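Side-chain contacts in uncharacterized protein (Agrobacterium tumefaciens, PDB 6N90), which is probably the mRNA-cleaving endonuclease toxin of a YoeB-type toxin-antitoxin system: residues Leu3-Thr6 with Asp12-Phe15; Glu14-Thr19 with Ile82-His87; Trp56-Thr61 with Phe66-Ser71. One frame throughout, in Å; residues are numbered along the deposited sequence.

Contact 1: Leu3-Thr6 with Asp12-Phe15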
loop_
_atom_site.group_PDB
_atom_site.type_symbol
_atom_site.label_atom_id
_atom_site.label_comp_id
_atom_site.label_asym_id
_atom_site.label_seq_id
_atom_site.Cartn_x
_atom_site.Cartn_y
_atom_site.Cartn_z
ATOM N N LEU A 3 0.153 4.264 -4.665
ATOM C CA LEU A 3 -0.855 3.900 -3.689
ATOM C C LEU A 3 -0.286 4.244 -2.319
ATOM O O LEU A 3 0.751 3.728 -1.938
ATOM C CB LEU A 3 -1.208 2.402 -3.798
ATOM C CG LEU A 3 -2.162 1.849 -2.754
ATOM C CD1 LEU A 3 -3.494 2.514 -2.838
ATOM C CD2 LEU A 3 -2.337 0.342 -3.007
ATOM N N VAL A 4 -0.940 5.150 -1.600
ATOM C CA VAL A 4 -0.457 5.627 -0.304
ATOM C C VAL A 4 -1.377 5.238 0.857
ATOM O O VAL A 4 -2.562 5.533 0.851
ATOM C CB VAL A 4 -0.293 7.168 -0.304
ATOM C CG1 VAL A 4 0.306 7.593 1.009
ATOM C CG2 VAL A 4 0.560 7.597 -1.492
ATOM N N TRP A 5 -0.822 4.535 1.844
ATOM C CA TRP A 5 -1.550 4.220 3.068
ATOM C C TRP A 5 -1.049 5.038 4.244
ATOM O O TRP A 5 0.128 5.312 4.363
ATOM C CB TRP A 5 -1.376 2.755 3.452
ATOM C CG TRP A 5 -1.715 1.800 2.383
ATOM C CD1 TRP A 5 -0.918 1.422 1.329
ATOM C CD2 TRP A 5 -2.917 1.040 2.276
ATOM N NE1 TRP A 5 -1.567 0.472 0.569
ATOM C CE2 TRP A 5 -2.801 0.231 1.124
ATOM C CE3 TRP A 5 -4.098 0.975 3.025
ATOM C CZ2 TRP A 5 -3.814 -0.642 0.719
ATOM C CZ3 TRP A 5 -5.096 0.100 2.619
ATOM C CH2 TRP A 5 -4.954 -0.680 1.465
ATOM N N THR A 6 -1.941 5.322 5.173
ATOM C CA THR A 6 -1.528 5.873 6.457
ATOM C C THR A 6 -1.203 4.768 7.452
ATOM O O THR A 6 -1.398 3.585 7.159
ATOM C CB THR A 6 -2.621 6.767 7.033
ATOM O OG1 THR A 6 -3.794 5.981 7.270
ATOM C CG2 THR A 6 -2.946 7.877 6.032
ATOM N N ASP A 12 -5.569 -1.331 9.577
ATOM C CA ASP A 12 -6.843 -1.980 9.345
ATOM C C ASP A 12 -6.849 -2.924 8.163
ATOM O O ASP A 12 -7.575 -3.928 8.179
ATOM C CB ASP A 12 -7.925 -0.943 9.191
ATOM C CG ASP A 12 -8.345 -0.364 10.528
ATOM O OD1 ASP A 12 -8.146 -1.037 11.579
ATOM O OD2 ASP A 12 -8.864 0.764 10.522
ATOM N N TYR A 13 -6.046 -2.622 7.139
ATOM C CA TYR A 13 -5.899 -3.563 6.018
ATOM C C TYR A 13 -5.250 -4.849 6.506
ATOM O O TYR A 13 -5.677 -5.930 6.129
ATOM C CB TYR A 13 -5.062 -2.941 4.912
ATOM C CG TYR A 13 -4.928 -3.722 3.610
ATOM C CD1 TYR A 13 -5.997 -3.848 2.721
ATOM C CD2 TYR A 13 -3.689 -4.225 3.231
ATOM C CE1 TYR A 13 -5.836 -4.516 1.495
ATOM C CE2 TYR A 13 -3.517 -4.898 2.028
ATOM C CZ TYR A 13 -4.588 -5.054 1.171
ATOM O OH TYR A 13 -4.391 -5.714 -0.028
ATOM N N GLU A 14 -4.284 -4.716 7.410
ATOM C CA GLU A 14 -3.627 -5.873 7.996
ATOM C C GLU A 14 -4.667 -6.656 8.796
ATOM O O GLU A 14 -4.719 -7.884 8.726
ATOM C CB GLU A 14 -2.476 -5.439 8.902
ATOM C CG GLU A 14 -1.164 -5.205 8.171
ATOM C CD GLU A 14 -0.021 -6.016 8.749
ATOM O OE1 GLU A 14 -0.288 -7.084 9.339
ATOM O OE2 GLU A 14 1.143 -5.585 8.614
ATOM N N PHE A 15 -5.495 -5.939 9.554
ATOM C CA PHE A 15 -6.548 -6.570 10.343
ATOM C C PHE A 15 -7.417 -7.450 9.455
ATOM O O PHE A 15 -7.744 -8.593 9.816
ATOM C CB PHE A 15 -7.405 -5.511 11.042
ATOM C CG PHE A 15 -8.640 -6.070 11.687
ATOM C CD1 PHE A 15 -8.582 -6.586 12.966
ATOM C CD2 PHE A 15 -9.857 -6.077 11.012
ATOM C CE1 PHE A 15 -9.743 -7.109 13.586
ATOM C CE2 PHE A 15 -11.015 -6.597 11.626
ATOM C CZ PHE A 15 -10.946 -7.109 12.917
#

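Contact 2: Glu14-Thr19 with Ile82-His87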
loop_
_atom_site.group_PDB
_atom_site.type_symbol
_atom_site.label_atom_id
_atom_site.label_comp_id
_atom_site.label_asym_id
_atom_site.label_seq_id
_atom_site.Cartn_x
_atom_site.Cartn_y
_atom_site.Cartn_z
ATOM N N GLU A 14 -4.284 -4.716 7.410
ATOM C CA GLU A 14 -3.627 -5.873 7.996
ATOM C C GLU A 14 -4.667 -6.656 8.796
ATOM O O GLU A 14 -4.719 -7.884 8.726
ATOM C CB GLU A 14 -2.476 -5.439 8.902
ATOM C CG GLU A 14 -1.164 -5.205 8.171
ATOM C CD GLU A 14 -0.021 -6.016 8.749
ATOM O OE1 GLU A 14 -0.288 -7.084 9.339
ATOM O OE2 GLU A 14 1.143 -5.585 8.614
ATOM N N PHE A 15 -5.495 -5.939 9.554
ATOM C CA PHE A 15 -6.548 -6.570 10.343
ATOM C C PHE A 15 -7.417 -7.450 9.455
ATOM O O PHE A 15 -7.744 -8.593 9.816
ATOM C CB PHE A 15 -7.405 -5.511 11.042
ATOM C CG PHE A 15 -8.640 -6.070 11.687
ATOM C CD1 PHE A 15 -8.582 -6.586 12.966
ATOM C CD2 PHE A 15 -9.857 -6.077 11.012
ATOM C CE1 PHE A 15 -9.743 -7.109 13.586
ATOM C CE2 PHE A 15 -11.015 -6.597 11.626
ATOM C CZ PHE A 15 -10.946 -7.109 12.917
ATOM N N TRP A 16 -7.750 -6.948 8.261
ATOM C CA TRP A 16 -8.575 -7.743 7.376
ATOM C C TRP A 16 -7.809 -8.989 6.906
ATOM O O TRP A 16 -8.389 -10.082 6.802
ATOM C CB TRP A 16 -9.062 -6.917 6.186
ATOM C CG TRP A 16 -10.120 -5.870 6.565
ATOM C CD1 TRP A 16 -10.079 -4.539 6.298
ATOM C CD2 TRP A 16 -11.358 -6.107 7.247
ATOM N NE1 TRP A 16 -11.213 -3.922 6.780
ATOM C CE2 TRP A 16 -12.013 -4.862 7.370
ATOM C CE3 TRP A 16 -11.975 -7.245 7.774
ATOM C CZ2 TRP A 16 -13.257 -4.726 7.997
ATOM C CZ3 TRP A 16 -13.204 -7.109 8.400
ATOM C CH2 TRP A 16 -13.837 -5.853 8.497
ATOM N N GLN A 17 -6.508 -8.821 6.653
ATOM C CA GLN A 17 -5.655 -9.942 6.256
ATOM C C GLN A 17 -5.691 -11.034 7.322
ATOM O O GLN A 17 -5.629 -12.212 6.993
ATOM C CB GLN A 17 -4.213 -9.496 6.022
ATOM C CG GLN A 17 -4.076 -8.557 4.837
ATOM C CD GLN A 17 -2.642 -8.437 4.366
ATOM O OE1 GLN A 17 -1.794 -9.287 4.666
ATOM N NE2 GLN A 17 -2.379 -7.430 3.585
ATOM N N ARG A 18 -5.784 -10.615 8.584
ATOM C CA ARG A 18 -5.755 -11.544 9.720
ATOM C C ARG A 18 -7.111 -12.174 10.024
ATOM O O ARG A 18 -7.166 -13.185 10.719
ATOM C CB ARG A 18 -5.259 -10.848 10.992
ATOM C CG ARG A 18 -3.793 -10.567 11.039
ATOM C CD ARG A 18 -3.492 -9.655 12.199
ATOM N NE ARG A 18 -2.061 -9.495 12.419
ATOM C CZ ARG A 18 -1.535 -8.608 13.252
ATOM N NH1 ARG A 18 -2.326 -7.791 13.932
ATOM N NH2 ARG A 18 -0.218 -8.531 13.398
ATOM N N THR A 19 -8.196 -11.580 9.529
ATOM C CA THR A 19 -9.532 -12.020 9.963
ATOM C C THR A 19 -10.537 -12.313 8.854
ATOM O O THR A 19 -11.417 -13.141 9.041
ATOM C CB THR A 19 -10.185 -10.982 10.894
ATOM O OG1 THR A 19 -10.441 -9.776 10.151
ATOM C CG2 THR A 19 -9.281 -10.683 12.098
ATOM N N ILE A 82 -7.390 6.568 3.274
ATOM C CA ILE A 82 -7.543 7.175 4.584
ATOM C C ILE A 82 -8.147 6.187 5.572
ATOM O O ILE A 82 -7.764 6.158 6.744
ATOM C CB ILE A 82 -8.426 8.445 4.494
ATOM C CG1 ILE A 82 -7.900 9.355 3.387
ATOM C CG2 ILE A 82 -8.464 9.184 5.819
ATOM C CD1 ILE A 82 -6.439 9.699 3.530
ATOM N N GLN A 83 -9.083 5.373 5.092
ATOM C CA GLN A 83 -9.741 4.372 5.938
ATOM C C GLN A 83 -10.182 3.165 5.102
ATOM O O GLN A 83 -10.527 3.326 3.941
ATOM C CB GLN A 83 -10.934 5.036 6.669
ATOM C CG GLN A 83 -12.200 4.217 6.842
ATOM C CD GLN A 83 -13.348 5.055 7.410
ATOM O OE1 GLN A 83 -13.170 6.228 7.776
ATOM N NE2 GLN A 83 -14.530 4.462 7.469
ATOM N N CYS A 84 -10.173 1.959 5.668
ATOM C CA CYS A 84 -10.754 0.809 4.979
ATOM C C CYS A 84 -11.468 -0.104 5.991
ATOM O O CYS A 84 -11.422 -1.342 5.911
ATOM C CB CYS A 84 -9.678 0.033 4.188
ATOM S SG CYS A 84 -8.436 -0.770 5.215
ATOM N N ARG A 85 -12.142 0.539 6.941
ATOM C CA ARG A 85 -12.830 -0.146 8.029
ATOM C C ARG A 85 -13.760 0.855 8.716
ATOM O O ARG A 85 -13.405 2.019 8.854
ATOM C CB ARG A 85 -11.816 -0.721 9.024
ATOM C CG ARG A 85 -12.391 -1.715 10.033
ATOM C CD ARG A 85 -11.256 -2.312 10.859
ATOM N NE ARG A 85 -11.739 -3.123 11.973
ATOM C CZ ARG A 85 -11.040 -3.345 13.084
ATOM N NH1 ARG A 85 -9.838 -2.818 13.242
ATOM N NH2 ARG A 85 -11.557 -4.087 14.049
ATOM N N PHE A 86 -14.940 0.393 9.119
ATOM C CA PHE A 86 -15.940 1.198 9.839
ATOM C C PHE A 86 -16.616 2.267 8.979
ATOM O O PHE A 86 -16.266 2.471 7.812
ATOM C CB PHE A 86 -15.319 1.867 11.075
ATOM C CG PHE A 86 -14.668 0.894 12.013
ATOM C CD1 PHE A 86 -15.395 -0.173 12.531
ATOM C CD2 PHE A 86 -13.344 1.051 12.380
ATOM C CE1 PHE A 86 -14.800 -1.070 13.387
ATOM C CE2 PHE A 86 -12.743 0.158 13.231
ATOM C CZ PHE A 86 -13.471 -0.914 13.727
ATOM N N HIS A 87 -17.602 2.943 9.564
ATOM C CA HIS A 87 -18.228 4.095 8.904
ATOM C C HIS A 87 -17.299 5.312 8.925
ATOM O O HIS A 87 -16.393 5.378 9.759
ATOM C CB HIS A 87 -19.571 4.417 9.560
ATOM C CG HIS A 87 -20.653 3.442 9.210
ATOM N ND1 HIS A 87 -21.394 3.542 8.055
ATOM C CD2 HIS A 87 -21.113 2.346 9.865
ATOM C CE1 HIS A 87 -22.268 2.547 8.008
ATOM N NE2 HIS A 87 -22.119 1.812 9.094
#

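Contact 3: Trp56-Thr61 with Phe66-Ser71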
loop_
_atom_site.group_PDB
_atom_site.type_symbol
_atom_site.label_atom_id
_atom_site.label_comp_id
_atom_site.label_asym_id
_atom_site.label_seq_id
_atom_site.Cartn_x
_atom_site.Cartn_y
_atom_site.Cartn_z
ATOM N N TRP A 56 -13.335 10.986 -1.001
ATOM C CA TRP A 56 -14.426 10.199 -1.540
ATOM C C TRP A 56 -14.565 8.916 -0.745
ATOM O O TRP A 56 -13.613 8.481 -0.090
ATOM C CB TRP A 56 -14.185 9.881 -3.010
ATOM C CG TRP A 56 -14.502 11.021 -3.882
ATOM C CD1 TRP A 56 -13.812 12.191 -3.992
ATOM C CD2 TRP A 56 -15.607 11.111 -4.778
ATOM N NE1 TRP A 56 -14.433 13.013 -4.908
ATOM C CE2 TRP A 56 -15.538 12.366 -5.404
ATOM C CE3 TRP A 56 -16.659 10.252 -5.103
ATOM C CZ2 TRP A 56 -16.482 12.784 -6.350
ATOM C CZ3 TRP A 56 -17.597 10.665 -6.043
ATOM C CH2 TRP A 56 -17.498 11.916 -6.655
ATOM N N SER A 57 -15.728 8.310 -0.822
ATOM C CA SER A 57 -15.994 7.082 -0.116
ATOM C C SER A 57 -16.709 6.023 -0.947
ATOM O O SER A 57 -17.544 6.359 -1.722
ATOM C CB SER A 57 -16.821 7.400 1.115
ATOM O OG SER A 57 -17.175 6.265 1.819
ATOM N N ARG A 58 -16.312 4.771 -0.825
ATOM C CA ARG A 58 -17.025 3.669 -1.448
ATOM C C ARG A 58 -17.350 2.598 -0.401
ATOM O O ARG A 58 -16.658 2.466 0.616
ATOM C CB ARG A 58 -16.200 3.052 -2.578
ATOM C CG ARG A 58 -15.919 3.977 -3.731
ATOM C CD ARG A 58 -14.824 3.376 -4.640
ATOM N NE ARG A 58 -14.406 4.310 -5.675
ATOM C CZ ARG A 58 -14.532 4.080 -6.977
ATOM N NH1 ARG A 58 -15.052 2.919 -7.408
ATOM N NH2 ARG A 58 -14.103 4.992 -7.844
ATOM N N ARG A 59 -18.405 1.841 -0.665
ATOM C CA ARG A 59 -18.803 0.744 0.203
ATOM C C ARG A 59 -17.928 -0.491 0.037
ATOM O O ARG A 59 -17.774 -1.015 -1.059
ATOM C CB ARG A 59 -20.257 0.357 -0.075
ATOM C CG ARG A 59 -21.271 1.347 0.437
ATOM C CD ARG A 59 -22.273 0.667 1.350
ATOM N NE ARG A 59 -23.050 -0.362 0.666
ATOM C CZ ARG A 59 -24.219 -0.812 1.108
ATOM N NH1 ARG A 59 -24.736 -0.310 2.225
ATOM N NH2 ARG A 59 -24.873 -1.753 0.435
ATOM N N ILE A 60 -17.376 -0.982 1.136
ATOM C CA ILE A 60 -16.835 -2.328 1.156
ATOM C C ILE A 60 -17.994 -3.254 1.505
ATOM O O ILE A 60 -18.304 -4.190 0.773
ATOM C CB ILE A 60 -15.699 -2.471 2.175
ATOM C CG1 ILE A 60 -14.686 -1.339 2.020
ATOM C CG2 ILE A 60 -15.002 -3.836 2.069
ATOM C CD1 ILE A 60 -13.631 -1.365 3.163
ATOM N N THR A 61 -18.590 -3.004 2.668
ATOM C CA THR A 61 -19.884 -3.578 3.049
ATOM C C THR A 61 -20.736 -2.459 3.628
ATOM O O THR A 61 -20.302 -1.315 3.649
ATOM C CB THR A 61 -19.746 -4.701 4.078
ATOM O OG1 THR A 61 -19.207 -4.173 5.302
ATOM C CG2 THR A 61 -18.837 -5.776 3.553
ATOM N N PHE A 66 -14.537 2.541 2.445
ATOM C CA PHE A 66 -13.217 2.761 1.868
ATOM C C PHE A 66 -13.174 4.240 1.538
ATOM O O PHE A 66 -13.875 4.688 0.634
ATOM C CB PHE A 66 -13.033 1.850 0.621
ATOM C CG PHE A 66 -11.761 2.092 -0.183
ATOM C CD1 PHE A 66 -10.563 1.517 0.189
ATOM C CD2 PHE A 66 -11.799 2.846 -1.354
ATOM C CE1 PHE A 66 -9.412 1.705 -0.560
ATOM C CE2 PHE A 66 -10.638 3.064 -2.104
ATOM C CZ PHE A 66 -9.445 2.487 -1.702
ATOM N N VAL A 67 -12.385 4.993 2.302
ATOM C CA VAL A 67 -12.273 6.433 2.096
ATOM C C VAL A 67 -10.899 6.743 1.491
ATOM O O VAL A 67 -9.863 6.240 1.942
ATOM C CB VAL A 67 -12.494 7.207 3.416
ATOM C CG1 VAL A 67 -12.429 8.740 3.167
ATOM C CG2 VAL A 67 -13.839 6.825 4.033
ATOM N N TYR A 68 -10.899 7.579 0.457
ATOM C CA TYR A 68 -9.689 7.807 -0.321
ATOM C C TYR A 68 -9.709 9.171 -0.971
ATOM O O TYR A 68 -10.734 9.863 -0.979
ATOM C CB TYR A 68 -9.556 6.728 -1.416
ATOM C CG TYR A 68 -10.698 6.814 -2.412
ATOM C CD1 TYR A 68 -11.951 6.270 -2.121
ATOM C CD2 TYR A 68 -10.522 7.446 -3.640
ATOM C CE1 TYR A 68 -13.001 6.363 -3.024
ATOM C CE2 TYR A 68 -11.553 7.527 -4.550
ATOM C CZ TYR A 68 -12.792 6.998 -4.233
ATOM O OH TYR A 68 -13.823 7.105 -5.147
ATOM N N ARG A 69 -8.571 9.535 -1.535
ATOM C CA ARG A 69 -8.483 10.724 -2.364
ATOM C C ARG A 69 -7.456 10.482 -3.447
ATOM O O ARG A 69 -6.367 10.011 -3.170
ATOM C CB ARG A 69 -8.098 11.945 -1.513
ATOM C CG ARG A 69 -7.910 13.235 -2.285
ATOM C CD ARG A 69 -7.586 14.400 -1.341
ATOM N NE ARG A 69 -6.368 14.174 -0.555
ATOM C CZ ARG A 69 -5.911 15.015 0.373
ATOM N NH1 ARG A 69 -6.574 16.129 0.631
ATOM N NH2 ARG A 69 -4.797 14.752 1.042
ATOM N N VAL A 70 -7.795 10.800 -4.686
ATOM C CA VAL A 70 -6.818 10.726 -5.757
ATOM C C VAL A 70 -6.242 12.113 -5.941
ATOM O O VAL A 70 -6.990 13.074 -6.126
ATOM C CB VAL A 70 -7.431 10.233 -7.078
ATOM C CG1 VAL A 70 -6.449 10.435 -8.206
ATOM C CG2 VAL A 70 -7.808 8.760 -6.969
ATOM N N SER A 71 -4.923 12.219 -5.859
ATOM C CA SER A 71 -4.253 13.514 -6.009
ATOM C C SER A 71 -3.227 13.456 -7.120
ATOM O O SER A 71 -2.841 12.377 -7.557
ATOM C CB SER A 71 -3.562 13.942 -4.708
ATOM O OG SER A 71 -4.488 14.074 -3.648
#

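Contact 1: Leu3-Thr6 with Asp12-Phe15
Trp5, on the first strand, outermost in the sheet of its own chain, meets Tyr13 of the helix that follows, and this one pair makes the whole contact. The leading atom is CH2 at the far end of the indole: it stands over one face of the Tyr13 ring, displaced toward its rim, with Trp5 CH2 lying 3.6 Å from Tyr13 CD1. Beside it, Trp5 CZ3 rests against Tyr13 CB at 3.8 Å. The six-membered ring of Trp5 and the Tyr13 ring have centroids 4.7 Å apart and planes inclined at 39°, an oblique pairing. Torsions explain the meeting: the indole swings beside its own backbone N (chi1 -54°), while Tyr13 holds CG anti to the backbone N (chi1 -174°), which lays the ring across the end of the indole. Tyr13 OH is hydrogen-bonded to Asn28 of the same chain and to Gln17 of the second subunit. Trp5 also meets Trp5 of that subunit, where the two first strands pair antiparallel and make one continuous sheet through the dimer. No hydrogen bond joins the two segments, so their mutual hold is apolar and aromatic, burying 97 Å² between strand and helix close to the dimer interface.

Contact 2: Glu14-Thr19 with Ile82-His87
The guanidinium of Arg85 lies flat on the Phe15 ring, a cation-pi stack with planes only 13° apart and Arg85 CZ 3.6 Å from the ring centroid. The charge sits well over the face, 12° from the ring normal, and the closest approach is Arg85 NH2 to Phe15 CZ at 3.3 Å. An extended chain from CG to NE, launched with CG anti to the backbone N, carries the group across to the helix. Its other face is met near the rim by Phe86 CZ, placing the guanidinium between two phenyl rings, while Arg85 CG lies over the centre of the Phe86 ring. On the far side of the Phe15 ring, Thr19 OG1 approaches toward the rim; this hydroxyl bonds to Phe15 O at 3.0 Å.

Trp16 supplies the polar link between the segments. Its NE1 donates to Cys84 O over 2.7 Å, with an N-H...O angle of 155°, and the acceptor lies close to the indole plane. Cys84 SG stands at the edge of the indole, 4.3 Å from Trp16 CD1. The methylene Arg85 CG touches Trp16 CZ2 at 3.7 Å, so the aliphatic part of the arginine packs on one aromatic residue while its head stacks on another.

Asp12 completes the setting with a salt bridge to Arg85 NH1. Stacking restrains the tilt of the guanidinium, and the carboxylate would help fix its rotation and probably offset its charge; together with the indole bond, these interactions tie the C-terminal end of helix 7-19 to residues Ile82-His87, at the end of strand 76-84 and just beyond.

Contact 3: Trp56-Thr61 with Phe66-Ser71
Trp56 pairs with Tyr68, and Arg58 with Phe66, through two backbone hydrogen bonds each, which fix the register of the two antiparallel strands. Trp56 N donates to Tyr68 O at 2.8 Å, and Tyr68 N returns to Trp56 O; in the second pair Phe66 N reaches Arg58 O at 2.8 Å. Ser57 and Val67 form the non-hydrogen-bonded pair between them.

A side-chain bond adds to these: Arg58 NE donates to Tyr68 OH over 2.9 Å at 158°, with the oxygen near the guanidinium plane. Tyr68 adopts the sterically tight first torsion between backbone N and carbonyl carbon (chi1 64°), which folds its ring back across the neighbouring strand. Around this pair, Tyr68 OH also bonds Pro38 O, and the Arg58 head reaches the carbonyls of Thr37, Ala40 and Leu42, so one buried arginine gathers several backbone oxygens.

Packing completes the contact. Trp56 CB sits over the face of the Tyr68 ring in a CH-pi contact, 3.9 Å from its centroid, with Trp56 CB 3.4 Å from Tyr68 CZ. Where the chain turns its corner, Ile60 CG1 meets Phe66 CB at 3.9 Å, the two side chains crossing at about a right angle, and Ile60 also packs against helix 21-36, touching Met23, Ile27 and Leu30. This is an antiparallel beta hairpin, strands 56-59 and 64-73, within the mixed sheet of the YoeB-like toxin.

From the N terminus, contact 1 closes first, over five residues that are all helical, setting helix 7-19 against strand 2-5. Contact 2 starts on that same helix, sharing Glu14 and Phe15 with contact 1, and closes only at Ile82-His87; contact 3, the local hairpin, is nested inside its long loop. Besides the Asp12-Arg85 salt bridge, contacts 1 and 2 touch where Cys84 SG packs against Tyr13 N. Contacts 2 and 3 meet where Ile82 and Gln83 both face Val67 in a classic beta bulge, joining neighbouring strands 76-84 and 64-73. Contacts 1 and 3 do not touch, their nearest atoms about 5 Å apart, yet both reach the same sheet, in which strand 76-84 lies between strands 2-5 and 64-73.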